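Local coordinates for peptide ABC transporter permease (Staphylococcus hominis, PDB 6EXS), which probably moves peptides across the cell membrane as a POT-family transporter, and binds a thioalcohol-conjugated dipeptide of the kind taken up as a malodour precursor, at residues V96-G101 with I187-G192; H102-L107 with M118-I123; V308-G313 with L334-N339; E315-Q320 with N397-S402. All coordinates share one frame; numbering follows the deposited sequence.

Contact 1. Residues V96-G101 with I187-G192; sequences VLIIIG and IGMALG
Met189 reaches across from helix 178-204 and lays its side chain over two successive isoleucines, Ile98 and Ile99, of helix 74-106. Its CG meets the CG1 methylene of Ile99 at 3.3 Å, the nearest approach between the segments, and the two side chains run obliquely to one another. Farther out, the thioether turns toward Ile98: the terminal methyl CE of Met189 lies 3.8 Å from Ile98 CG2, with SD 4.0 Å from that same methyl, and here the side chains cross at about a right angle. One flexible chain thus serves two neighbours, the methylene end resting on Ile99 and the thioether end on Ile98.

The torsions account for this division. Met189 sends CG out opposite its backbone N (chi1 -176°) and then bends at chi2 (52°), which carries the sulfur from the Ile99 side to the Ile98 side. Ala190 adds a looser touch at the margin, its CA standing 4.2 Å from Ile99 CD1.

The segments behind these side chains are antiparallel, their axes 9.5 Å apart at closest and their N-to-C directions at 166°, and apolar packing alone joins them. The pairing belongs to the membrane-spanning helix bundle of a major facilitator superfamily transporter. Helix 16-44 closes over one flank, where Glu28 touches both Ile98 and Met189 and Ser31 also touches Met189; helix 110-137 packs against helix 74-106 through Leu97, which rests on Phe120, Ile123 and Leu127.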
# COMPACT_ATOMS: atom_id res chain seq x y z
N VAL A 96 13.21 2.26 13.25
CA VAL A 96 13.18 2.25 14.72
C VAL A 96 11.73 2.50 15.18
O VAL A 96 11.20 1.73 15.97
CB VAL A 96 14.19 3.27 15.33
CG1 VAL A 96 14.00 3.43 16.85
CG2 VAL A 96 15.63 2.87 15.02
N LEU A 97 11.09 3.54 14.61
CA LEU A 97 9.70 3.89 14.88
C LEU A 97 8.74 2.73 14.55
O LEU A 97 7.86 2.45 15.36
CB LEU A 97 9.33 5.18 14.14
CG LEU A 97 9.97 6.45 14.71
CD1 LEU A 97 9.71 7.62 13.80
CD2 LEU A 97 9.43 6.79 16.10
N ILE A 98 8.96 2.02 13.41
CA ILE A 98 8.17 0.86 12.98
C ILE A 98 8.28 -0.28 14.04
O ILE A 98 7.25 -0.85 14.41
CB ILE A 98 8.52 0.41 11.53
CG1 ILE A 98 7.94 1.39 10.50
CG2 ILE A 98 8.07 -1.04 11.24
CD1 ILE A 98 8.63 1.36 9.14
N ILE A 99 9.52 -0.57 14.54
CA ILE A 99 9.76 -1.60 15.59
C ILE A 99 8.98 -1.26 16.88
O ILE A 99 8.46 -2.17 17.53
CB ILE A 99 11.27 -1.82 15.88
CG1 ILE A 99 11.97 -2.32 14.62
CG2 ILE A 99 11.48 -2.84 17.01
CD1 ILE A 99 13.45 -2.13 14.58
N ILE A 100 8.91 0.05 17.25
CA ILE A 100 8.21 0.52 18.44
C ILE A 100 6.71 0.21 18.31
O ILE A 100 6.13 -0.33 19.25
CB ILE A 100 8.53 2.00 18.79
CG1 ILE A 100 10.05 2.18 19.04
CG2 ILE A 100 7.70 2.51 19.99
CD1 ILE A 100 10.57 3.67 19.16
N GLY A 101 6.16 0.46 17.12
CA GLY A 101 4.77 0.16 16.78
C GLY A 101 4.45 -1.32 16.89
O GLY A 101 3.36 -1.69 17.30
N ILE A 187 10.24 -9.10 16.25
CA ILE A 187 11.57 -9.72 16.18
C ILE A 187 12.05 -9.77 14.72
O ILE A 187 13.22 -9.46 14.46
CB ILE A 187 11.62 -11.11 16.92
CG1 ILE A 187 11.41 -10.92 18.45
CG2 ILE A 187 12.93 -11.87 16.65
CD1 ILE A 187 10.91 -12.17 19.23
N GLY A 188 11.15 -10.09 13.79
CA GLY A 188 11.44 -10.13 12.36
C GLY A 188 11.93 -8.79 11.87
O GLY A 188 12.93 -8.71 11.15
N MET A 189 11.26 -7.72 12.32
CA MET A 189 11.60 -6.34 12.00
C MET A 189 12.95 -5.96 12.63
O MET A 189 13.72 -5.23 12.01
CB MET A 189 10.45 -5.41 12.42
CG MET A 189 10.64 -3.96 12.05
SD MET A 189 11.03 -3.61 10.34
CE MET A 189 11.66 -2.02 10.48
N ALA A 190 13.26 -6.49 13.84
CA ALA A 190 14.55 -6.23 14.50
C ALA A 190 15.71 -6.82 13.67
O ALA A 190 16.76 -6.19 13.58
CB ALA A 190 14.56 -6.79 15.92
N LEU A 191 15.50 -8.01 13.03
CA LEU A 191 16.49 -8.68 12.17
C LEU A 191 16.85 -7.81 10.98
O LEU A 191 18.02 -7.72 10.64
CB LEU A 191 16.00 -10.06 11.70
CG LEU A 191 15.90 -11.17 12.75
CD1 LEU A 191 15.64 -12.52 12.08
CD2 LEU A 191 17.17 -11.26 13.62
N GLY A 192 15.83 -7.17 10.39
CA GLY A 192 15.98 -6.24 9.29
C GLY A 192 16.83 -5.06 9.71
O GLY A 192 17.79 -4.71 9.01

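Contact 2. Residues H102-L107 with M118-I123; sequences HICLSL and MFFIII. With OLC ((2R)-2,3-dihydroxypropyl (9Z)-octadec-9-enoate), chain E.
This is apolar and aromatic packing inside a helical hairpin of the major facilitator fold: the end of helix 74-106 lies against helix 110-137, the next helix in the chain, and the contact is largely buried. Two separate pairs make it. In the first, Ile121 extends its CD1 methyl over one face of the His102 imidazole, a CH-pi contact with the carbon 4.1 Å from the ring centroid and only 6° off the ring normal. Ile121 carries CG1 beside its backbone N (chi1 -68°), and this branch brings the methyl over the ring as the two side chains cross at about a right angle. The same CD1 also lies 4.1 Å from the His102 backbone N, so one methyl meets both the ring and the backbone of His102.

The second pair is a sulfur-aromatic contact of Cys104 with Phe120. It is oblique, SG lying 65° off the ring normal, with CD2 as the nearest ring carbon. Around the hairpin, helix 178-204 supports His102 through Ala185 and Ala186, and Tyr66 of helix 56-72 touches Ile121.

Phe120 also borders lipid. Phe119 CD2 lies over the centre of one face of its ring, 4.0 Å above the plane, and a monoolein chain (chain E) passes both phenyl groups. Its C12 sits in plane at the Phe120 ring edge, while C11 comes to 3.7 Å from Phe120 CE2.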
# COMPACT_ATOMS: atom_id res chain seq x y z
N HIS A 102 5.40 -2.18 16.53
CA HIS A 102 5.21 -3.62 16.64
C HIS A 102 5.26 -4.06 18.11
O HIS A 102 4.52 -4.97 18.50
CB HIS A 102 6.21 -4.39 15.77
CG HIS A 102 5.93 -4.33 14.29
ND1 HIS A 102 4.92 -5.09 13.72
CD2 HIS A 102 6.57 -3.65 13.31
CE1 HIS A 102 4.97 -4.82 12.42
NE2 HIS A 102 5.94 -3.97 12.13
N ILE A 103 6.11 -3.40 18.94
CA ILE A 103 6.23 -3.69 20.37
C ILE A 103 4.91 -3.30 21.08
O ILE A 103 4.42 -4.08 21.89
CB ILE A 103 7.52 -3.10 21.01
CG1 ILE A 103 8.78 -3.81 20.44
CG2 ILE A 103 7.51 -3.23 22.55
CD1 ILE A 103 10.10 -3.02 20.55
N CYS A 104 4.29 -2.15 20.69
CA CYS A 104 3.01 -1.67 21.23
C CYS A 104 1.95 -2.79 21.22
O CYS A 104 1.27 -3.00 22.23
CB CYS A 104 2.50 -0.44 20.47
SG CYS A 104 3.47 1.06 20.74
N LEU A 105 1.84 -3.52 20.07
CA LEU A 105 0.90 -4.62 19.86
C LEU A 105 1.22 -5.87 20.67
O LEU A 105 0.30 -6.64 20.95
CB LEU A 105 0.79 -4.97 18.37
CG LEU A 105 -0.10 -4.08 17.53
CD1 LEU A 105 -0.11 -4.54 16.12
CD2 LEU A 105 -1.55 -4.03 18.05
N SER A 106 2.50 -6.09 21.04
CA SER A 106 2.96 -7.23 21.84
C SER A 106 2.59 -7.10 23.31
O SER A 106 2.37 -8.12 23.97
CB SER A 106 4.47 -7.40 21.72
OG SER A 106 4.81 -7.53 20.36
N LEU A 107 2.57 -5.86 23.85
CA LEU A 107 2.26 -5.57 25.25
C LEU A 107 0.74 -5.64 25.53
O LEU A 107 -0.04 -5.53 24.59
CB LEU A 107 2.87 -4.21 25.65
CG LEU A 107 4.41 -4.14 25.64
CD1 LEU A 107 4.90 -2.77 25.23
CD2 LEU A 107 5.00 -4.53 26.98
N MET A 118 -0.43 1.97 15.56
CA MET A 118 -0.81 2.59 14.30
C MET A 118 -0.05 3.89 14.09
O MET A 118 0.51 4.07 13.02
CB MET A 118 -2.33 2.82 14.24
CG MET A 118 -3.09 1.60 13.75
SD MET A 118 -4.89 1.69 13.94
CE MET A 118 -5.27 3.29 13.06
N PHE A 119 0.04 4.73 15.14
CA PHE A 119 0.74 6.01 15.16
C PHE A 119 2.23 5.85 14.77
O PHE A 119 2.70 6.56 13.87
CB PHE A 119 0.58 6.68 16.55
CG PHE A 119 1.46 7.89 16.81
CD1 PHE A 119 1.13 9.13 16.30
CD2 PHE A 119 2.61 7.77 17.58
CE1 PHE A 119 1.94 10.25 16.55
CE2 PHE A 119 3.43 8.88 17.82
CZ PHE A 119 3.09 10.11 17.30
N PHE A 120 2.96 4.93 15.44
CA PHE A 120 4.38 4.68 15.19
C PHE A 120 4.64 4.05 13.81
O PHE A 120 5.61 4.41 13.15
CB PHE A 120 5.01 3.84 16.32
CG PHE A 120 5.26 4.60 17.61
CD1 PHE A 120 6.26 5.55 17.70
CD2 PHE A 120 4.52 4.31 18.75
CE1 PHE A 120 6.50 6.24 18.89
CE2 PHE A 120 4.76 5.00 19.95
CZ PHE A 120 5.74 5.96 20.00
N ILE A 121 3.75 3.13 13.37
CA ILE A 121 3.90 2.50 12.05
C ILE A 121 3.53 3.50 10.94
O ILE A 121 4.27 3.54 9.94
CB ILE A 121 3.22 1.11 11.94
CG1 ILE A 121 3.96 0.09 12.85
CG2 ILE A 121 3.18 0.61 10.46
CD1 ILE A 121 3.15 -1.17 13.28
N ILE A 122 2.49 4.35 11.11
CA ILE A 122 2.14 5.38 10.11
C ILE A 122 3.34 6.32 9.89
O ILE A 122 3.75 6.52 8.74
CB ILE A 122 0.82 6.15 10.42
CG1 ILE A 122 -0.41 5.26 10.19
CG2 ILE A 122 0.71 7.45 9.58
CD1 ILE A 122 -1.61 5.62 11.03
N ILE A 123 3.93 6.84 10.99
CA ILE A 123 5.05 7.77 10.97
C ILE A 123 6.33 7.10 10.47
O ILE A 123 7.01 7.68 9.61
CB ILE A 123 5.24 8.48 12.35
CG1 ILE A 123 4.00 9.36 12.65
CG2 ILE A 123 6.55 9.31 12.37
CD1 ILE A 123 4.10 10.22 13.84
C10 OLC E . 2.49 7.64 22.01
C9 OLC E . 1.66 8.15 21.12
C11 OLC E . 2.46 6.25 22.58
C8 OLC E . 0.48 7.47 20.48
C24 OLC E . -9.39 4.52 25.24
C12 OLC E . 3.62 5.92 23.52
C7 OLC E . -0.84 8.20 20.67
C13 OLC E . 3.67 4.46 23.95
C6 OLC E . -2.07 7.34 20.41
C5 OLC E . -2.53 6.51 21.61
C4 OLC E . -3.48 7.23 22.56
C3 OLC E . -4.95 7.12 22.18
C2 OLC E . -5.65 5.91 22.80
C21 OLC E . -8.98 4.30 22.74
C1 OLC E . -7.09 5.74 22.41
C22 OLC E . -9.96 4.67 23.84
O19 OLC E . -7.66 6.40 21.58
O25 OLC E . -9.25 3.15 25.60
O23 OLC E . -10.43 6.00 23.63
O20 OLC E . -7.65 4.74 23.10

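Contact 3. Residues V308-G313 with L334-N339; sequences VLNIYG and LFQSIN. With C3H (2-[[(2~{R})-2-azanyl-3-[(3~{S})-3-methyl-1-oxidanyl-hexan-3-yl]sulfanyl-propanoyl]amino]ethanoic acid), chain O.
Phe335, with CG beside its backbone N (chi1 -81°), directs its phenyl ring onto helix 309-316, where chi1 of Asn310 (52°) turns the amide away from that ring, ND2 making a weak hydrogen bond to Ser306 O. Phe335 belongs, with Gln336, Ile338 and Asn339, to the ligand pocket of this major facilitator transporter; Asn310 and Gly313 lie behind it and seat its ring. The ring lies obliquely against Asn310, side chain and backbone alike: CD2 of Phe335 is 3.7 Å from Asn310 CB, and CE2 is 3.6 Å from the carbonyl O of Asn310. At the far end, Phe335 CZ comes to 4.0 Å from Gly313 CA, so the ring tip rests directly on glycine backbone. Tyr403 and Phe330 meet the same phenyl group from elsewhere in the protein.

While the Phe335 ring packs on the helix, the main chain of 334-339 grips the ligand. The hydroxyl of the thioalcohol conjugate C3H donates through its O to the Phe335 carbonyl O (2.8 Å) and accepts from Asn339 N, an almost straight bond with an angle of 163° at the hydrogen. That one oxygen is therefore tied at two points, which should restrict how the alcohol arm can turn. The side-chain ND2 of Asn339 is separately hydrogen-bonded to Glu410. The ligand's amino group uses the next carbonyl along the chain, its N lying 3.0 Å from Gln336 O.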
# COMPACT_ATOMS: atom_id res chain seq x y z
N VAL A 308 -12.70 -6.88 3.70
CA VAL A 308 -14.07 -7.18 3.26
C VAL A 308 -14.22 -8.62 2.71
O VAL A 308 -15.06 -9.38 3.21
CB VAL A 308 -14.60 -6.09 2.26
CG1 VAL A 308 -15.96 -6.46 1.68
CG2 VAL A 308 -14.64 -4.71 2.91
N LEU A 309 -13.43 -8.98 1.67
CA LEU A 309 -13.51 -10.29 1.02
C LEU A 309 -13.12 -11.47 1.92
O LEU A 309 -13.75 -12.53 1.83
CB LEU A 309 -12.69 -10.29 -0.29
CG LEU A 309 -13.05 -11.35 -1.35
CD1 LEU A 309 -14.54 -11.33 -1.72
CD2 LEU A 309 -12.17 -11.19 -2.59
N ASN A 310 -12.13 -11.27 2.82
CA ASN A 310 -11.65 -12.28 3.78
C ASN A 310 -12.67 -12.62 4.91
O ASN A 310 -12.81 -13.80 5.25
CB ASN A 310 -10.28 -11.86 4.37
CG ASN A 310 -10.19 -10.47 4.95
OD1 ASN A 310 -11.01 -9.59 4.68
ND2 ASN A 310 -9.16 -10.24 5.74
N ILE A 311 -13.36 -11.59 5.48
CA ILE A 311 -14.39 -11.77 6.52
C ILE A 311 -15.60 -12.47 5.88
O ILE A 311 -16.20 -13.34 6.50
CB ILE A 311 -14.80 -10.44 7.22
CG1 ILE A 311 -13.60 -9.75 7.90
CG2 ILE A 311 -15.94 -10.68 8.22
CD1 ILE A 311 -13.95 -8.38 8.56
N TYR A 312 -15.93 -12.11 4.61
CA TYR A 312 -17.01 -12.72 3.84
C TYR A 312 -16.70 -14.20 3.59
O TYR A 312 -17.59 -15.03 3.74
CB TYR A 312 -17.23 -11.99 2.50
CG TYR A 312 -18.42 -12.49 1.71
CD1 TYR A 312 -19.73 -12.25 2.14
CD2 TYR A 312 -18.25 -13.19 0.52
CE1 TYR A 312 -20.83 -12.67 1.39
CE2 TYR A 312 -19.34 -13.64 -0.22
CZ TYR A 312 -20.63 -13.37 0.21
OH TYR A 312 -21.71 -13.80 -0.52
N GLY A 313 -15.45 -14.51 3.27
CA GLY A 313 -15.00 -15.88 3.08
C GLY A 313 -15.10 -16.68 4.37
O GLY A 313 -15.65 -17.78 4.37
N LEU A 334 -4.45 -16.72 5.28
CA LEU A 334 -3.86 -17.15 4.01
C LEU A 334 -4.49 -16.48 2.78
O LEU A 334 -3.89 -16.49 1.72
CB LEU A 334 -3.85 -18.67 3.87
CG LEU A 334 -2.57 -19.35 4.35
CD1 LEU A 334 -2.64 -19.66 5.81
CD2 LEU A 334 -2.32 -20.61 3.57
N PHE A 335 -5.67 -15.84 2.94
CA PHE A 335 -6.32 -15.06 1.87
C PHE A 335 -5.40 -13.91 1.42
O PHE A 335 -5.50 -13.50 0.27
CB PHE A 335 -7.63 -14.44 2.38
CG PHE A 335 -8.84 -15.33 2.40
CD1 PHE A 335 -9.22 -16.04 1.26
CD2 PHE A 335 -9.65 -15.39 3.52
CE1 PHE A 335 -10.37 -16.83 1.27
CE2 PHE A 335 -10.81 -16.18 3.52
CZ PHE A 335 -11.15 -16.91 2.40
N GLN A 336 -4.52 -13.40 2.33
CA GLN A 336 -3.55 -12.31 2.11
C GLN A 336 -2.32 -12.72 1.28
O GLN A 336 -1.61 -11.84 0.78
CB GLN A 336 -3.07 -11.71 3.45
CG GLN A 336 -4.16 -11.18 4.35
CD GLN A 336 -4.99 -10.16 3.63
OE1 GLN A 336 -6.11 -10.44 3.21
NE2 GLN A 336 -4.41 -8.98 3.43
N SER A 337 -2.06 -14.04 1.21
CA SER A 337 -0.94 -14.66 0.50
C SER A 337 -1.26 -14.91 -0.98
O SER A 337 -0.33 -15.13 -1.76
CB SER A 337 -0.56 -15.97 1.18
OG SER A 337 0.06 -15.77 2.45
N ILE A 338 -2.57 -14.87 -1.37
CA ILE A 338 -3.01 -15.15 -2.75
C ILE A 338 -2.39 -14.16 -3.77
O ILE A 338 -1.72 -14.60 -4.71
CB ILE A 338 -4.56 -15.27 -2.90
CG1 ILE A 338 -5.12 -16.39 -1.98
CG2 ILE A 338 -4.93 -15.54 -4.38
CD1 ILE A 338 -6.61 -16.41 -1.82
N ASN A 339 -2.65 -12.86 -3.60
CA ASN A 339 -2.16 -11.78 -4.45
C ASN A 339 -0.61 -11.75 -4.57
O ASN A 339 -0.14 -11.77 -5.71
CB ASN A 339 -2.75 -10.45 -3.97
CG ASN A 339 -2.38 -9.24 -4.76
OD1 ASN A 339 -1.30 -8.71 -4.59
ND2 ASN A 339 -3.33 -8.72 -5.53
O2 C3H O . 2.54 -5.41 -1.30
C11 C3H O . 2.30 -6.19 -2.14
O3 C3H O . 2.57 -6.00 -3.39
C10 C3H O . 1.61 -7.51 -1.93
N1 C3H O . 0.70 -7.50 -0.80
C9 C3H O . -0.55 -7.09 -0.93
O1 C3H O . -0.86 -6.04 -1.47
C8 C3H O . -1.64 -7.96 -0.40
N C3H O . -1.06 -8.95 0.50
C7 C3H O . -2.66 -7.15 0.38
S C3H O . -4.22 -6.75 -0.44
C3 C3H O . -5.25 -8.29 -0.75
C4 C3H O . -5.66 -8.80 0.61
C5 C3H O . -4.40 -9.24 -1.59
C6 C3H O . -4.92 -10.65 -1.79
O C3H O . -4.07 -11.61 -1.26
C2 C3H O . -6.50 -7.96 -1.56
C1 C3H O . -6.59 -8.63 -2.92
C C3H O . -7.86 -8.26 -3.64

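Contact 4. Residues E315-Q320 with N397-S402; sequences ERSDMQ and NWVILS. With OLC ((2R)-2,3-dihydroxypropyl (9Z)-octadec-9-enoate), chain B.
A pair of consecutive side-chain-capped turns, an ST turn at Ser317 and an Asx turn at Asp318, brings the chain leaving helix 309-316 past the start of helix 396-418. Ser317 CB rests on the CG2 methyl of Val399 at 4.0 Å, the one pair in which side chain meets side chain. In Val399, CG1 is anti to the backbone N (chi1 -169°), and the placement of CG2 beside that N is what turns this methyl toward Ser317. Farther along, Gln320 O merely approaches Asn397 OD1.

The turns give the loop its shape. Ser317 OG accepts from Met319 N at 3.2 Å and is also bonded to Gly313 O, so the hydroxyl links the helix end with the turn. Asp318 OD1 takes Gln320 N at 3.1 Å, from well above the carboxylate plane, and also receives Val396 N, which ties the loop to the beginning of the opposing helix.

Another flank of helix 396-418 borders lipid. Asn397 ND2 donates to the ester carbonyl O19 of a monoolein (chain B) at 3.1 Å and 157°, and is bonded as well to Asn322 O. Trp398 receives C2 of that lipid over one ring face, 3.8 Å above the plane and offset toward the rim, with O25 at the ring edge. The ST and Asx turns thus lead from the end of helix 309-316 to a helix that farther on supplies Tyr403 and Cys406 to the ligand pocket of this major facilitator fold.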
# COMPACT_ATOMS: atom_id res chain seq x y z
N GLU A 315 -16.97 -16.05 7.05
CA GLU A 315 -18.35 -16.13 7.51
C GLU A 315 -19.33 -16.83 6.56
O GLU A 315 -20.32 -17.38 7.04
CB GLU A 315 -18.89 -14.73 7.83
CG GLU A 315 -18.23 -14.10 9.05
CD GLU A 315 -18.67 -12.68 9.34
OE1 GLU A 315 -19.44 -12.11 8.53
OE2 GLU A 315 -18.21 -12.13 10.36
N ARG A 316 -19.10 -16.80 5.24
CA ARG A 316 -20.04 -17.39 4.30
C ARG A 316 -19.53 -18.64 3.56
O ARG A 316 -20.34 -19.43 3.08
CB ARG A 316 -20.55 -16.32 3.30
CG ARG A 316 -21.22 -15.13 4.00
CD ARG A 316 -22.71 -15.32 4.28
NE ARG A 316 -23.54 -14.64 3.28
CZ ARG A 316 -23.83 -13.33 3.29
NH1 ARG A 316 -23.35 -12.54 4.25
NH2 ARG A 316 -24.59 -12.81 2.34
N SER A 317 -18.22 -18.84 3.49
CA SER A 317 -17.70 -20.02 2.81
C SER A 317 -17.37 -21.15 3.79
O SER A 317 -17.33 -20.92 5.00
CB SER A 317 -16.52 -19.67 1.91
OG SER A 317 -15.30 -19.83 2.62
N ASP A 318 -17.14 -22.36 3.26
CA ASP A 318 -16.82 -23.54 4.06
C ASP A 318 -15.36 -23.54 4.56
O ASP A 318 -14.98 -24.44 5.34
CB ASP A 318 -17.17 -24.85 3.30
CG ASP A 318 -16.49 -25.10 1.95
OD1 ASP A 318 -15.54 -24.35 1.61
OD2 ASP A 318 -16.89 -26.05 1.26
N MET A 319 -14.56 -22.54 4.11
CA MET A 319 -13.13 -22.36 4.42
C MET A 319 -12.34 -23.64 4.15
O MET A 319 -11.38 -23.96 4.85
CB MET A 319 -12.91 -21.83 5.85
CG MET A 319 -13.36 -20.39 6.06
SD MET A 319 -12.62 -19.19 4.91
CE MET A 319 -11.01 -19.11 5.52
N GLN A 320 -12.79 -24.39 3.13
CA GLN A 320 -12.24 -25.69 2.77
C GLN A 320 -11.78 -25.74 1.30
O GLN A 320 -12.60 -25.87 0.40
CB GLN A 320 -13.30 -26.78 3.11
CG GLN A 320 -12.82 -28.22 3.01
CD GLN A 320 -11.84 -28.65 4.08
OE1 GLN A 320 -11.77 -28.09 5.17
NE2 GLN A 320 -11.08 -29.70 3.78
N ASN A 397 -13.32 -21.88 -2.74
CA ASN A 397 -12.77 -21.86 -4.10
C ASN A 397 -13.28 -20.64 -4.87
O ASN A 397 -12.55 -20.07 -5.68
CB ASN A 397 -13.13 -23.15 -4.86
CG ASN A 397 -12.51 -24.45 -4.38
OD1 ASN A 397 -11.67 -24.51 -3.47
ND2 ASN A 397 -12.90 -25.54 -5.00
N TRP A 398 -14.54 -20.23 -4.57
CA TRP A 398 -15.20 -19.05 -5.13
C TRP A 398 -14.51 -17.77 -4.65
O TRP A 398 -14.17 -16.93 -5.48
CB TRP A 398 -16.70 -19.04 -4.77
CG TRP A 398 -17.52 -20.07 -5.49
CD1 TRP A 398 -18.23 -21.09 -4.94
CD2 TRP A 398 -17.70 -20.18 -6.92
NE1 TRP A 398 -18.85 -21.82 -5.92
CE2 TRP A 398 -18.56 -21.28 -7.15
CE3 TRP A 398 -17.24 -19.44 -8.03
CZ2 TRP A 398 -18.96 -21.66 -8.43
CZ3 TRP A 398 -17.65 -19.81 -9.30
CH2 TRP A 398 -18.49 -20.92 -9.49
N VAL A 399 -14.27 -17.64 -3.32
CA VAL A 399 -13.61 -16.49 -2.68
C VAL A 399 -12.18 -16.37 -3.23
O VAL A 399 -11.74 -15.27 -3.53
CB VAL A 399 -13.64 -16.56 -1.13
CG1 VAL A 399 -13.18 -15.24 -0.51
CG2 VAL A 399 -15.02 -16.93 -0.62
N ILE A 400 -11.49 -17.53 -3.39
CA ILE A 400 -10.14 -17.62 -3.95
C ILE A 400 -10.13 -17.16 -5.43
O ILE A 400 -9.24 -16.41 -5.82
CB ILE A 400 -9.51 -19.03 -3.70
CG1 ILE A 400 -9.27 -19.25 -2.18
CG2 ILE A 400 -8.20 -19.20 -4.51
CD1 ILE A 400 -9.04 -20.67 -1.73
N LEU A 401 -11.16 -17.57 -6.22
CA LEU A 401 -11.33 -17.16 -7.62
C LEU A 401 -11.49 -15.64 -7.73
O LEU A 401 -10.95 -15.04 -8.66
CB LEU A 401 -12.51 -17.91 -8.29
CG LEU A 401 -12.85 -17.59 -9.77
CD1 LEU A 401 -11.61 -17.63 -10.70
CD2 LEU A 401 -13.94 -18.51 -10.27
N SER A 402 -12.17 -15.01 -6.76
CA SER A 402 -12.33 -13.55 -6.73
C SER A 402 -10.96 -12.85 -6.57
O SER A 402 -10.66 -11.93 -7.32
CB SER A 402 -13.28 -13.12 -5.63
OG SER A 402 -13.54 -11.73 -5.75
C18 OLC B . -1.02 -19.95 -0.58
C10 OLC B . -6.88 -21.31 -7.85
C9 OLC B . -8.13 -21.05 -8.24
C17 OLC B . -2.06 -19.05 -1.21
C11 OLC B . -6.41 -21.90 -6.54
C8 OLC B . -9.41 -21.26 -7.47
C24 OLC B . -19.91 -25.78 -7.79
C16 OLC B . -3.34 -19.77 -1.63
C12 OLC B . -5.22 -21.14 -5.92
C7 OLC B . -10.22 -22.48 -7.91
C15 OLC B . -3.36 -20.28 -3.06
C13 OLC B . -4.61 -21.81 -4.71
C6 OLC B . -11.00 -22.35 -9.22
C14 OLC B . -4.66 -20.97 -3.43
C5 OLC B . -12.32 -21.58 -9.15
C4 OLC B . -13.50 -22.26 -8.45
C3 OLC B . -14.16 -23.40 -9.21
C2 OLC B . -15.65 -23.57 -8.90
C21 OLC B . -17.87 -25.14 -6.42
C1 OLC B . -15.98 -24.40 -7.69
C22 OLC B . -19.01 -26.12 -6.63
O19 OLC B . -15.20 -24.69 -6.82
O25 OLC B . -20.64 -24.58 -7.56
O23 OLC B . -18.50 -27.45 -6.77
O20 OLC B . -17.27 -24.77 -7.69

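The four contacts fall into two clusters. Contacts 1 and 2 share helix 74-106, their centres 9 Å apart, and touch through Phe120 and Ile121; contact 2 is nested inside the chain loop that contact 1 closes. Contacts 3 and 4 share helix 309-316, again with centres 9 Å apart, but their segments alternate along the chain, and Met319 and Val399 of contact 4 pack against contact 3. The clusters follow one another in sequence, with centres 23 to 34 Å apart and no touch between them, consistent with the two halves of a major facilitator fold. Of the four, contact 3 holds residues of the ligand pocket.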